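Local coordinates for protein glutathione S-transferase (PDB 2DSA) that probably acts as a glutathione transferase and reductively dechlorinates metabolites of polychlorinated biphenyls, at residues A[29-32]-A[33-36]; A[112-115]-A[116-119]. All blocks are in the same frame, centred on the assembly; numbering follows the deposited sequence.

Contact 1 of 2, residues A[29-32]-A[33-36]; sequences QVDL and ASKK. With GSH (glutathione), chain E.
D31 and S34 face each other across the turn that follows strand 26-31, and the aspartate organises it. D31 CB lies 3.2 Å from S34 OG. CG swings anti to the backbone N (chi1 -174°), which carries the carboxylate forward over the turn; D31 CG is 3.1 Å from S34 OG, and D31 OD2 is farther from it, at 3.7 Å. D31 OD1 takes the S34 N-H in a nearly straight bond of 2.9 Å that reaches it from above the carboxylate plane, and a weak, bent one from A33 N: an Asx turn, with two backbone amides on one oxygen. D31 N donates to K36 O at 2.8 Å, K35 N gives a weak bond to D31 O, and with K35 and K36 both facing D31 this is a G1 beta bulge. K35, at positive phi (62°), sends its bent chain the other way: K35 CD packs 3.1 Å from L32 O, and K35 NZ ends 3.5 Å from glutathione O32. L32 lays CD2 3.6 Å from glutathione O2. An ammonium this near would probably attract the glycyl carboxylate of glutathione, while the carboxylate of D31 steadies the turn that carries it.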
ATOM      1  N   GLN A  29     -21.617 -10.793   1.243  1.00 40.82           N
ATOM      2  CA  GLN A  29     -21.220 -10.841  -0.158  1.00 41.60           C
ATOM      3  C   GLN A  29     -21.582  -9.559  -0.883  1.00 41.94           C
ATOM      4  O   GLN A  29     -22.623  -8.954  -0.625  1.00 42.29           O
ATOM      5  CB  GLN A  29     -21.832 -12.058  -0.849  1.00 41.43           C
ATOM      6  CG  GLN A  29     -21.127 -12.461  -2.132  1.00 41.72           C
ATOM      7  CD  GLN A  29     -21.706 -13.719  -2.767  1.00 42.13           C
ATOM      8  OE1 GLN A  29     -22.472 -14.455  -2.144  1.00 43.91           O
ATOM      9  NE2 GLN A  29     -21.336 -13.968  -4.014  1.00 43.33           N
ATOM     10  N   VAL A  30     -20.703  -9.139  -1.781  1.00 42.75           N
ATOM     11  CA  VAL A  30     -20.916  -7.927  -2.557  1.00 43.15           C
ATOM     12  C   VAL A  30     -20.899  -8.314  -4.031  1.00 43.88           C
ATOM     13  O   VAL A  30     -19.994  -9.028  -4.475  1.00 43.89           O
ATOM     14  CB  VAL A  30     -19.831  -6.848  -2.246  1.00 43.05           C
ATOM     15  CG1 VAL A  30     -19.984  -5.617  -3.152  1.00 42.55           C
ATOM     16  CG2 VAL A  30     -19.878  -6.440  -0.764  1.00 42.71           C
ATOM     17  N   ASP A  31     -21.917  -7.874  -4.773  1.00 44.67           N
ATOM     18  CA  ASP A  31     -21.912  -8.020  -6.228  1.00 45.71           C
ATOM     19  C   ASP A  31     -21.087  -6.882  -6.818  1.00 45.56           C
ATOM     20  O   ASP A  31     -21.539  -5.741  -6.861  1.00 45.70           O
ATOM     21  CB  ASP A  31     -23.346  -8.027  -6.793  1.00 46.09           C
ATOM     22  CG  ASP A  31     -23.395  -8.334  -8.301  1.00 48.59           C
ATOM     23  OD1 ASP A  31     -22.739  -7.629  -9.110  1.00 52.21           O
ATOM     24  OD2 ASP A  31     -24.106  -9.282  -8.687  1.00 52.39           O
ATOM     25  N   LEU A  32     -19.882  -7.192  -7.275  1.00 45.70           N
ATOM     26  CA  LEU A  32     -18.975  -6.156  -7.780  1.00 46.34           C
ATOM     27  C   LEU A  32     -19.396  -5.529  -9.119  1.00 47.21           C
ATOM     28  O   LEU A  32     -18.875  -4.468  -9.497  1.00 47.76           O
ATOM     29  CB  LEU A  32     -17.525  -6.670  -7.845  1.00 45.84           C
ATOM     30  CG  LEU A  32     -16.834  -7.082  -6.533  1.00 45.13           C
ATOM     31  CD1 LEU A  32     -15.435  -7.579  -6.807  1.00 45.03           C
ATOM     32  CD2 LEU A  32     -16.805  -5.938  -5.516  1.00 44.85           C
ATOM     33  N   ALA A  33     -20.324  -6.166  -9.832  1.00 47.81           N
ATOM     34  CA  ALA A  33     -20.858  -5.574 -11.066  1.00 48.43           C
ATOM     35  C   ALA A  33     -21.925  -4.513 -10.771  1.00 48.43           C
ATOM     36  O   ALA A  33     -21.829  -3.368 -11.244  1.00 48.25           O
ATOM     37  CB  ALA A  33     -21.397  -6.666 -12.014  1.00 48.67           C
ATOM     38  N   SER A  34     -22.923  -4.899  -9.972  1.00 48.52           N
ATOM     39  CA  SER A  34     -24.047  -4.022  -9.592  1.00 48.45           C
ATOM     40  C   SER A  34     -23.796  -3.171  -8.336  1.00 48.46           C
ATOM     41  O   SER A  34     -24.551  -2.222  -8.061  1.00 48.10           O
ATOM     42  CB  SER A  34     -25.299  -4.860  -9.359  1.00 48.49           C
ATOM     43  OG  SER A  34     -25.116  -5.740  -8.264  1.00 49.43           O
ATOM     44  N   LYS A  35     -22.752  -3.532  -7.574  1.00 48.21           N
ATOM     45  CA  LYS A  35     -22.371  -2.838  -6.333  1.00 47.80           C
ATOM     46  C   LYS A  35     -23.459  -2.910  -5.261  1.00 47.50           C
ATOM     47  O   LYS A  35     -23.680  -1.957  -4.516  1.00 47.51           O
ATOM     48  CB  LYS A  35     -21.958  -1.390  -6.624  1.00 47.94           C
ATOM     49  CG  LYS A  35     -20.469  -1.170  -6.884  1.00 48.74           C
ATOM     50  CD  LYS A  35     -19.745  -2.409  -7.350  1.00 50.58           C
ATOM     51  CE  LYS A  35     -18.248  -2.234  -7.277  1.00 51.37           C
ATOM     52  NZ  LYS A  35     -17.797  -0.976  -7.927  1.00 52.87           N
ATOM     53  N   LYS A  36     -24.131  -4.055  -5.196  1.00 47.32           N
ATOM     54  CA  LYS A  36     -25.120  -4.320  -4.163  1.00 47.35           C
ATOM     55  C   LYS A  36     -24.594  -5.405  -3.242  1.00 47.02           C
ATOM     56  O   LYS A  36     -24.010  -6.390  -3.699  1.00 46.54           O
ATOM     57  CB  LYS A  36     -26.461  -4.758  -4.767  1.00 47.38           C
ATOM     58  CG  LYS A  36     -26.943  -3.906  -5.931  1.00 48.79           C
ATOM     59  CD  LYS A  36     -27.149  -2.443  -5.538  1.00 51.23           C
ATOM     60  CE  LYS A  36     -28.555  -2.193  -5.041  1.00 53.54           C
ATOM     61  NZ  LYS A  36     -29.554  -2.466  -6.123  1.00 54.59           N
TER
HETATM   62  N1  GSH E1224      -6.628  -0.340  -2.658  1.00 29.78           N
HETATM   63  CA1 GSH E1224      -7.605  -1.413  -2.433  1.00 32.53           C
HETATM   64  C1  GSH E1224      -7.149  -2.330  -1.331  1.00 34.19           C
HETATM   65  O11 GSH E1224      -5.933  -2.622  -1.218  1.00 34.07           O
HETATM   66  O12 GSH E1224      -7.979  -2.833  -0.529  1.00 35.23           O
HETATM   67  CB1 GSH E1224      -7.845  -2.276  -3.666  1.00 32.05           C
HETATM   68  CG1 GSH E1224      -9.016  -3.244  -3.428  1.00 32.91           C
HETATM   69  CD1 GSH E1224      -9.433  -3.871  -4.730  1.00 33.10           C
HETATM   70  OE1 GSH E1224      -8.700  -3.533  -5.862  1.00 33.87           O
HETATM   71  N2  GSH E1224     -10.468  -4.716  -4.733  1.00 34.22           N
HETATM   72  CA2 GSH E1224     -11.011  -5.358  -5.920  1.00 36.65           C
HETATM   73  C2  GSH E1224     -12.398  -4.888  -6.222  1.00 37.88           C
HETATM   74  O2  GSH E1224     -13.355  -4.819  -5.214  1.00 36.65           O
HETATM   75  CB2 GSH E1224     -11.056  -6.879  -5.772  1.00 35.30           C
HETATM   76  SG2 GSH E1224      -9.390  -7.541  -5.585  1.00 37.38           S
HETATM   77  N3  GSH E1224     -12.668  -4.553  -7.468  1.00 40.61           N
HETATM   78  CA3 GSH E1224     -12.756  -3.156  -7.867  1.00 48.29           C
HETATM   79  C3  GSH E1224     -14.168  -2.899  -8.275  1.00 51.05           C
HETATM   80  O31 GSH E1224     -15.003  -3.809  -8.062  1.00 53.87           O
HETATM   81  O32 GSH E1224     -14.510  -1.818  -8.807  1.00 53.05           O

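Contact 2 of 2, residues A[112-115]-A[116-119]. With HPX ((2Z,4E)-2-hydroxy-6-oxo-6-phenylhexa-2,4-dienoic acid), chain F.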
ATOM      1  N   LEU A 112      -5.051  -7.184 -15.812  1.00 53.68           N
ATOM      2  CA  LEU A 112      -5.219  -8.523 -16.388  1.00 54.83           C
ATOM      3  C   LEU A 112      -6.641  -9.086 -16.247  1.00 55.99           C
ATOM      4  O   LEU A 112      -7.078  -9.876 -17.085  1.00 56.34           O
ATOM      5  CB  LEU A 112      -4.190  -9.512 -15.820  1.00 54.24           C
ATOM      6  CG  LEU A 112      -2.708  -9.183 -16.010  1.00 54.26           C
ATOM      7  CD1 LEU A 112      -1.820 -10.284 -15.453  1.00 52.71           C
ATOM      8  CD2 LEU A 112      -2.369  -8.917 -17.477  1.00 54.35           C
ATOM      9  N   PHE A 113      -7.352  -8.690 -15.194  1.00 57.08           N
ATOM     10  CA  PHE A 113      -8.732  -9.132 -14.985  1.00 58.49           C
ATOM     11  C   PHE A 113      -9.717  -8.236 -15.726  1.00 59.66           C
ATOM     12  O   PHE A 113     -10.925  -8.467 -15.693  1.00 59.50           O
ATOM     13  CB  PHE A 113      -9.077  -9.171 -13.494  1.00 58.05           C
ATOM     14  CG  PHE A 113      -8.417 -10.293 -12.752  1.00 57.77           C
ATOM     15  CD1 PHE A 113      -7.190 -10.103 -12.126  1.00 57.15           C
ATOM     16  CD2 PHE A 113      -9.021 -11.541 -12.675  1.00 57.56           C
ATOM     17  CE1 PHE A 113      -6.581 -11.142 -11.438  1.00 57.15           C
ATOM     18  CE2 PHE A 113      -8.411 -12.586 -11.994  1.00 56.74           C
ATOM     19  CZ  PHE A 113      -7.195 -12.386 -11.377  1.00 57.06           C
ATOM     20  N   ASN A 114      -9.184  -7.221 -16.397  1.00 61.46           N
ATOM     21  CA  ASN A 114      -9.990  -6.266 -17.143  1.00 63.38           C
ATOM     22  C   ASN A 114     -10.069  -6.645 -18.632  1.00 64.58           C
ATOM     23  O   ASN A 114      -9.033  -6.803 -19.287  1.00 64.73           O
ATOM     24  CB  ASN A 114      -9.418  -4.853 -16.952  1.00 63.32           C
ATOM     25  CG  ASN A 114     -10.334  -3.748 -17.490  1.00 64.03           C
ATOM     26  OD1 ASN A 114     -11.497  -3.981 -17.848  1.00 64.56           O
ATOM     27  ND2 ASN A 114      -9.801  -2.529 -17.537  1.00 63.22           N
ATOM     28  N   PRO A 115     -11.300  -6.826 -19.162  1.00 65.88           N
ATOM     29  CA  PRO A 115     -11.484  -7.052 -20.609  1.00 66.90           C
ATOM     30  C   PRO A 115     -11.124  -5.828 -21.457  1.00 67.70           C
ATOM     31  O   PRO A 115     -10.610  -5.980 -22.565  1.00 67.89           O
ATOM     32  CB  PRO A 115     -12.983  -7.357 -20.740  1.00 66.87           C
ATOM     33  CG  PRO A 115     -13.465  -7.639 -19.344  1.00 66.53           C
ATOM     34  CD  PRO A 115     -12.583  -6.858 -18.435  1.00 66.05           C
ATOM     35  N   ALA A 116     -11.376  -4.634 -20.924  1.00 68.81           N
ATOM     36  CA  ALA A 116     -11.179  -3.380 -21.659  1.00 69.83           C
ATOM     37  C   ALA A 116      -9.741  -2.846 -21.614  1.00 70.59           C
ATOM     38  O   ALA A 116      -9.454  -1.772 -22.165  1.00 70.78           O
ATOM     39  CB  ALA A 116     -12.172  -2.315 -21.168  1.00 69.72           C
ATOM     40  N   SER A 117      -8.850  -3.588 -20.951  1.00 71.34           N
ATOM     41  CA  SER A 117      -7.423  -3.272 -20.939  1.00 72.06           C
ATOM     42  C   SER A 117      -6.804  -3.675 -22.264  1.00 72.60           C
ATOM     43  O   SER A 117      -6.992  -4.807 -22.725  1.00 72.77           O
ATOM     44  CB  SER A 117      -6.704  -4.002 -19.804  1.00 71.93           C
ATOM     45  OG  SER A 117      -7.084  -3.481 -18.549  1.00 72.25           O
ATOM     46  N   SER A 118      -6.072  -2.744 -22.872  1.00 73.29           N
ATOM     47  CA  SER A 118      -5.368  -3.001 -24.128  1.00 73.95           C
ATOM     48  C   SER A 118      -4.225  -3.984 -23.896  1.00 74.29           C
ATOM     49  O   SER A 118      -3.666  -4.046 -22.793  1.00 74.49           O
ATOM     50  CB  SER A 118      -4.840  -1.693 -24.729  1.00 74.14           C
ATOM     51  OG  SER A 118      -4.034  -0.979 -23.801  1.00 74.37           O
ATOM     52  N   ASP A 119      -3.884  -4.752 -24.929  1.00 74.47           N
ATOM     53  CA  ASP A 119      -2.834  -5.769 -24.820  1.00 74.57           C
ATOM     54  C   ASP A 119      -1.471  -5.165 -24.477  1.00 74.33           C
ATOM     55  O   ASP A 119      -0.581  -5.863 -23.986  1.00 74.24           O
ATOM     56  CB  ASP A 119      -2.755  -6.605 -26.101  1.00 74.81           C
ATOM     57  CG  ASP A 119      -3.999  -7.457 -26.320  1.00 75.84           C
ATOM     58  OD1 ASP A 119      -4.421  -8.162 -25.373  1.00 76.29           O
ATOM     59  OD2 ASP A 119      -4.555  -7.421 -27.441  1.00 76.91           O
TER
HETATM   60  CB3 HPX F1225     -11.645 -15.138  -8.490  0.50 39.45           C
HETATM   61  CB4 HPX F1225     -10.453 -15.595  -9.047  0.50 40.28           C
HETATM   62  CB5 HPX F1225      -9.445 -14.686  -9.380  0.50 40.07           C
HETATM   63  CB6 HPX F1225      -9.636 -13.327  -9.145  0.50 39.39           C
HETATM   64  CB1 HPX F1225     -10.824 -12.873  -8.587  0.50 39.30           C
HETATM   65  CB2 HPX F1225     -11.829 -13.779  -8.261  0.50 39.03           C
HETATM   66  CA6 HPX F1225     -11.039 -11.410  -8.345  0.50 39.54           C
HETATM   67  OA4 HPX F1225     -12.182 -10.984  -8.261  0.50 40.30           O
HETATM   68  CA5 HPX F1225      -9.909 -10.473  -8.215  0.50 39.08           C
HETATM   69  CA4 HPX F1225     -10.029  -9.289  -8.802  0.50 39.47           C
HETATM   70  CA3 HPX F1225      -8.968  -8.274  -8.718  0.50 39.91           C
HETATM   71  CA2 HPX F1225      -9.205  -6.993  -9.030  0.50 40.22           C
HETATM   72  OA3 HPX F1225     -10.383  -6.546  -9.449  0.50 40.23           O
HETATM   73  CA1 HPX F1225      -8.128  -6.040  -8.908  0.50 40.46           C
HETATM   74  OA2 HPX F1225      -8.394  -4.821  -8.981  0.50 41.41           O
HETATM   75  OA1 HPX F1225      -6.979  -6.481  -8.724  0.50 40.90           O
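N114 and S117 bring their side chains together across a tight bend, with N114 OD1 set against the N and CB of A116. With CG anti to the backbone N (chi1 -170°), the amide is carried forward along the chain, where N114 OD1 accepts the N-H of A116 at 3.1 Å. That donor stands well above the carbonyl plane, 73° out of it, so the amide meets it with its face. At the other end of the amide, on the same face, N114 ND2 comes 3.1 Å from S117 OG, and the same OG lies 3.1 Å from N114 CB. The serine hydroxyl has its firm partner outside the bend, in a hydrogen bond with P111 O. F113 turns away from all this, its ring towards the bound dienoic acid: F113 CE2 approaches HPX CB6 at 3.2 Å, and HPX CA4 lies over one face of the ring. W164 meets F113 edge-to-face and lines the same pocket. The bend joins helix 89-109 to helix 119-139, with S118 as the N-cap of the latter. K122 of that helix hydrogen-bonds N114 O, L112 packs on K122, V125 and R126, and S118 touches E120 of the second subunit.

Starting from the N terminus, the chain reaches contact 1 first, in the thioredoxin-like domain: it closes the turn between strand 26-31 and the short edge strand 36-37 of the mixed sheet. Contact 2 comes later, in the helical domain, and closes the bend between helices 89-109 and 119-139. The two are in series, neither nested nor crossing. The nearest atoms of contact 1 and contact 2 are about 9 Å apart. What relates them is the active-site cleft between the domains. L32 and K35 of 29-36 belong to the glutathione pocket, the L32 side chain lying also about 5 Å from the bound HPX, and F113 of 112-119 lines the neighbouring HPX pocket, so each domain brings a loop to the ligands.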